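PDB 5FGO: CG1507-PB, isoform B from Drosophila melanogaster, which probably binds purine-rich single-stranded DNA and RNA, this chain being its third repeat, which pairs with a second copy of itself. Local coordinates for residues M20-D23 with N24-F27; F63-I66 with F67-Y70. All blocks are in the same frame, centred on the assembly; numbering follows the deposited sequence.

Contact 1: residues M20-D23 with N24-F27; sequences MKVD and NKNF
Val22 and Lys25 close a tight two-residue hairpin between strands 18-22 and 25-34. Val22 N gives to Lys25 O at 3.2 Å, almost straight at 175°, and Lys25 N returns to Val22 O at 2.9 Å, spanning the type II' turn with Asp23 and Asn24 at its corners. Further along, Met20 and Phe27 each give their N-H to the other's carbonyl oxygen. A water donates to Asp23 O, at 2.8 Å, and to Lys25 O, linking turn to strand.

Polar side chains meet on the face of Lys21 and Asn26. They run side by side, and the bend at the last torsion of Lys21 (chi4 65°) brings NZ to Asn26 OD1 at 2.9 Å, a weak hydrogen bond. The same OD1 also accepts from His19 NE2. A leucine in place of Asn26 would probably leave both Lys21 NZ and His19 NE2 without this acceptor.

Apolar contact belongs to the other face, where Val22 CG1 meets the edge of the Phe27 ring, 3.9 Å from CE2. Selenomethionine Met20 packs there too, CB to Phe27 CB. This face is thus mainly apolar, though Lys25 NZ bridges to Glu44, and the second subunit packs Phe63 and Pro56 against it.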
loop_
_atom_site.group_PDB
_atom_site.type_symbol
_atom_site.label_atom_id
_atom_site.label_comp_id
_atom_site.label_asym_id
_atom_site.label_seq_id
_atom_site.Cartn_x
_atom_site.Cartn_y
_atom_site.Cartn_z
HETATM N N MSE B 20 5.893 7.940 -6.336
HETATM C CA MSE B 20 6.444 6.930 -7.241
HETATM C C MSE B 20 5.766 7.049 -8.587
HETATM O O MSE B 20 4.620 7.449 -8.655
HETATM C CB MSE B 20 6.261 5.513 -6.681
HETATM C CG MSE B 20 6.841 4.402 -7.571
HETATM SE SE MSE B 20 6.652 2.619 -6.802
HETATM C CE MSE B 20 5.726 3.281 -5.238
ATOM N N LYS B 21 6.473 6.719 -9.656
ATOM C CA LYS B 21 5.902 6.768 -11.002
ATOM C C LYS B 21 6.006 5.428 -11.663
ATOM O O LYS B 21 7.055 4.807 -11.628
ATOM C CB LYS B 21 6.613 7.797 -11.880
ATOM C CG LYS B 21 6.174 9.193 -11.621
ATOM C CD LYS B 21 6.765 10.167 -12.617
ATOM C CE LYS B 21 5.839 11.368 -12.803
ATOM N NZ LYS B 21 5.641 12.242 -11.609
ATOM N N VAL B 22 4.921 4.982 -12.269
ATOM C CA VAL B 22 4.936 3.726 -13.000
ATOM C C VAL B 22 3.879 3.781 -14.093
ATOM O O VAL B 22 2.780 4.260 -13.866
ATOM C CB VAL B 22 4.739 2.491 -12.049
ATOM C CG1 VAL B 22 3.509 2.652 -11.211
ATOM C CG2 VAL B 22 4.720 1.168 -12.832
ATOM N N ASP B 23 4.278 3.372 -15.291
ATOM C CA ASP B 23 3.440 3.391 -16.483
ATOM C C ASP B 23 2.791 4.767 -16.662
ATOM O O ASP B 23 3.493 5.780 -16.767
ATOM C CB ASP B 23 2.389 2.289 -16.400
ATOM C CG ASP B 23 3.008 0.900 -16.270
ATOM O OD1 ASP B 23 4.099 0.686 -16.838
ATOM O OD2 ASP B 23 2.398 0.018 -15.614
ATOM N N ASN B 24 1.463 4.816 -16.700
ATOM C CA ASN B 24 0.795 6.096 -16.836
ATOM C C ASN B 24 0.197 6.595 -15.539
ATOM O O ASN B 24 -0.699 7.403 -15.562
ATOM C CB ASN B 24 -0.296 6.039 -17.908
ATOM C CG ASN B 24 -0.557 7.400 -18.539
ATOM O OD1 ASN B 24 0.304 8.282 -18.508
ATOM N ND2 ASN B 24 -1.757 7.592 -19.074
ATOM N N LYS B 25 0.582 6.039 -14.402
ATOM C CA LYS B 25 -0.017 6.489 -13.141
ATOM C C LYS B 25 1.000 6.908 -12.102
ATOM O O LYS B 25 2.158 6.531 -12.164
ATOM C CB LYS B 25 -0.965 5.447 -12.554
ATOM C CG LYS B 25 -0.477 4.029 -12.469
ATOM C CD LYS B 25 -1.633 3.176 -11.939
ATOM C CE LYS B 25 -1.360 1.708 -12.040
ATOM N NZ LYS B 25 -2.610 0.967 -11.978
ATOM N N ASN B 26 0.550 7.702 -11.147
ATOM C CA ASN B 26 1.390 8.118 -10.046
ATOM C C ASN B 26 0.881 7.654 -8.690
ATOM O O ASN B 26 -0.320 7.735 -8.405
ATOM C CB ASN B 26 1.481 9.642 -10.022
ATOM C CG ASN B 26 2.191 10.196 -11.216
ATOM O OD1 ASN B 26 3.390 10.403 -11.200
ATOM N ND2 ASN B 26 1.445 10.451 -12.266
ATOM N N PHE B 27 1.805 7.241 -7.828
ATOM C CA PHE B 27 1.475 6.906 -6.445
ATOM C C PHE B 27 1.990 7.923 -5.424
ATOM O O PHE B 27 3.134 8.373 -5.484
ATOM C CB PHE B 27 2.018 5.527 -6.116
ATOM C CG PHE B 27 1.216 4.386 -6.699
ATOM C CD1 PHE B 27 0.089 3.907 -6.038
ATOM C CD2 PHE B 27 1.589 3.772 -7.879
ATOM C CE1 PHE B 27 -0.630 2.845 -6.530
ATOM C CE2 PHE B 27 0.847 2.696 -8.385
ATOM C CZ PHE B 27 -0.251 2.237 -7.706
HETATM O O HOH W 1 3.472 7.759 -14.818
#

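Contact 2: residues F63-I66 with F67-Y70; sequences FRDI and FNDY
Phe63 O accepts the N-H of Phe67 at 3.0 Å, the first of four successive i to i+4 bonds. Asn68 N gives to Arg64 O, Asp69 N to Asp65 O and Tyr70 N to Ile66 O, with angles at hydrogen between 154° and 162°. Every carbonyl of 63-66 therefore has a backbone donor. These two turns belong to helix 60-72, the element that follows the four-stranded antiparallel sheet in the beta-beta-beta-beta-alpha order of a PUR repeat.

Among the side chains, Ile66 and Tyr70 lie alongside each other. CG2 of Ile66 is anti to its own backbone nitrogen, which carries this methyl along the helix to 3.5 Å from Tyr70 CE2. The Phe67 ring turns its edge to Phe63 O, CD1 at 3.8 Å. Arg64 folds back at chi2 and chi3 until CD is 3.5 Å from Asn68 ND2. Its guanidinium is nearly parallel to the Asn68 amide, the planes only 10° apart, but NH1 and ND2 are both donors, so their closeness is no hydrogen bond.

Asp69 OD2 finds its charge partner in Arg18 of the second subunit. The Phe63 and Phe67 rings meet those of Phe67 and Phe63 of that subunit.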
loop_
_atom_site.group_PDB
_atom_site.type_symbol
_atom_site.label_atom_id
_atom_site.label_comp_id
_atom_site.label_asym_id
_atom_site.label_seq_id
_atom_site.Cartn_x
_atom_site.Cartn_y
_atom_site.Cartn_z
ATOM N N PHE B 63 1.993 -5.110 7.168
ATOM C CA PHE B 63 2.024 -4.732 5.768
ATOM C C PHE B 63 3.378 -4.937 5.088
ATOM O O PHE B 63 3.494 -5.559 4.031
ATOM C CB PHE B 63 1.651 -3.273 5.674
ATOM C CG PHE B 63 0.488 -3.003 4.813
ATOM C CD1 PHE B 63 -0.795 -3.086 5.326
ATOM C CD2 PHE B 63 0.661 -2.635 3.496
ATOM C CE1 PHE B 63 -1.892 -2.815 4.533
ATOM C CE2 PHE B 63 -0.428 -2.358 2.696
ATOM C CZ PHE B 63 -1.699 -2.453 3.212
ATOM N N ARG B 64 4.410 -4.419 5.737
ATOM C CA ARG B 64 5.762 -4.493 5.237
ATOM C C ARG B 64 6.161 -5.965 5.031
ATOM O O ARG B 64 6.830 -6.303 4.044
ATOM C CB ARG B 64 6.698 -3.754 6.198
ATOM C CG ARG B 64 8.016 -3.298 5.565
ATOM C CD ARG B 64 9.133 -4.297 5.740
ATOM N NE ARG B 64 9.506 -4.399 7.137
ATOM C CZ ARG B 64 9.333 -5.495 7.859
ATOM N NH1 ARG B 64 8.824 -6.581 7.290
ATOM N NH2 ARG B 64 9.688 -5.513 9.135
ATOM N N ASP B 65 5.749 -6.830 5.965
ATOM C CA ASP B 65 6.084 -8.260 5.906
ATOM C C ASP B 65 5.405 -8.928 4.716
ATOM O O ASP B 65 6.001 -9.731 4.000
ATOM C CB ASP B 65 5.680 -8.972 7.201
ATOM C CG ASP B 65 6.483 -8.514 8.407
ATOM O OD1 ASP B 65 7.609 -8.020 8.235
ATOM O OD2 ASP B 65 5.972 -8.612 9.535
ATOM N N ILE B 66 4.137 -8.613 4.512
ATOM C CA ILE B 66 3.443 -9.152 3.364
ATOM C C ILE B 66 4.216 -8.756 2.098
ATOM O O ILE B 66 4.432 -9.568 1.182
ATOM C CB ILE B 66 2.002 -8.649 3.312
ATOM C CG1 ILE B 66 1.200 -9.330 4.417
ATOM C CG2 ILE B 66 1.386 -8.909 1.944
ATOM C CD1 ILE B 66 -0.140 -8.767 4.632
ATOM N N PHE B 67 4.676 -7.516 2.061
ATOM C CA PHE B 67 5.426 -7.083 0.900
ATOM C C PHE B 67 6.748 -7.791 0.655
ATOM O O PHE B 67 7.046 -8.123 -0.504
ATOM C CB PHE B 67 5.623 -5.583 0.931
ATOM C CG PHE B 67 4.726 -4.905 -0.019
ATOM C CD1 PHE B 67 3.389 -4.720 0.297
ATOM C CD2 PHE B 67 5.176 -4.586 -1.292
ATOM C CE1 PHE B 67 2.529 -4.137 -0.606
ATOM C CE2 PHE B 67 4.336 -4.004 -2.209
ATOM C CZ PHE B 67 3.008 -3.772 -1.861
ATOM N N ASN B 68 7.536 -8.012 1.711
ATOM C CA ASN B 68 8.789 -8.736 1.573
ATOM C C ASN B 68 8.479 -10.120 0.999
ATOM O O ASN B 68 9.187 -10.617 0.106
ATOM C CB ASN B 68 9.494 -8.881 2.919
ATOM C CG ASN B 68 10.042 -7.560 3.450
ATOM O OD1 ASN B 68 10.331 -6.638 2.688
ATOM N ND2 ASN B 68 10.197 -7.473 4.765
ATOM N N ASP B 69 7.394 -10.719 1.497
ATOM C CA ASP B 69 6.971 -12.039 1.052
ATOM C C ASP B 69 6.662 -12.067 -0.421
ATOM O O ASP B 69 7.047 -13.004 -1.122
ATOM C CB ASP B 69 5.748 -12.506 1.846
ATOM C CG ASP B 69 6.088 -12.912 3.266
ATOM O OD1 ASP B 69 7.279 -13.204 3.553
ATOM O OD2 ASP B 69 5.173 -12.907 4.112
ATOM N N TYR B 70 5.968 -11.038 -0.894
ATOM C CA TYR B 70 5.683 -10.949 -2.311
ATOM C C TYR B 70 6.960 -10.664 -3.103
ATOM O O TYR B 70 7.181 -11.263 -4.153
ATOM C CB TYR B 70 4.610 -9.893 -2.590
ATOM C CG TYR B 70 3.205 -10.429 -2.357
ATOM C CD1 TYR B 70 2.749 -11.530 -3.058
ATOM C CD2 TYR B 70 2.337 -9.817 -1.471
ATOM C CE1 TYR B 70 1.494 -12.033 -2.848
ATOM C CE2 TYR B 70 1.077 -10.297 -1.276
ATOM C CZ TYR B 70 0.657 -11.413 -1.967
ATOM O OH TYR B 70 -0.605 -11.939 -1.775
#

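Overall arrangement
Contact 1 is the hairpin at the start of the fold, and contact 2 lies on the helix that follows the sheet. Within one chain they stay apart: their centres are 20 Å from each other and their nearest atoms about 8 Å. They meet through the dimer instead, since Met20 of the 20-27 hairpin packs on Phe63 of the second subunit. Both are therefore part of the subunit interface, the hairpin adding a salt bridge from Asp23 to Lys58 of the other chain. Far apart within their own chain, both contacts thus face the second copy of repeat III.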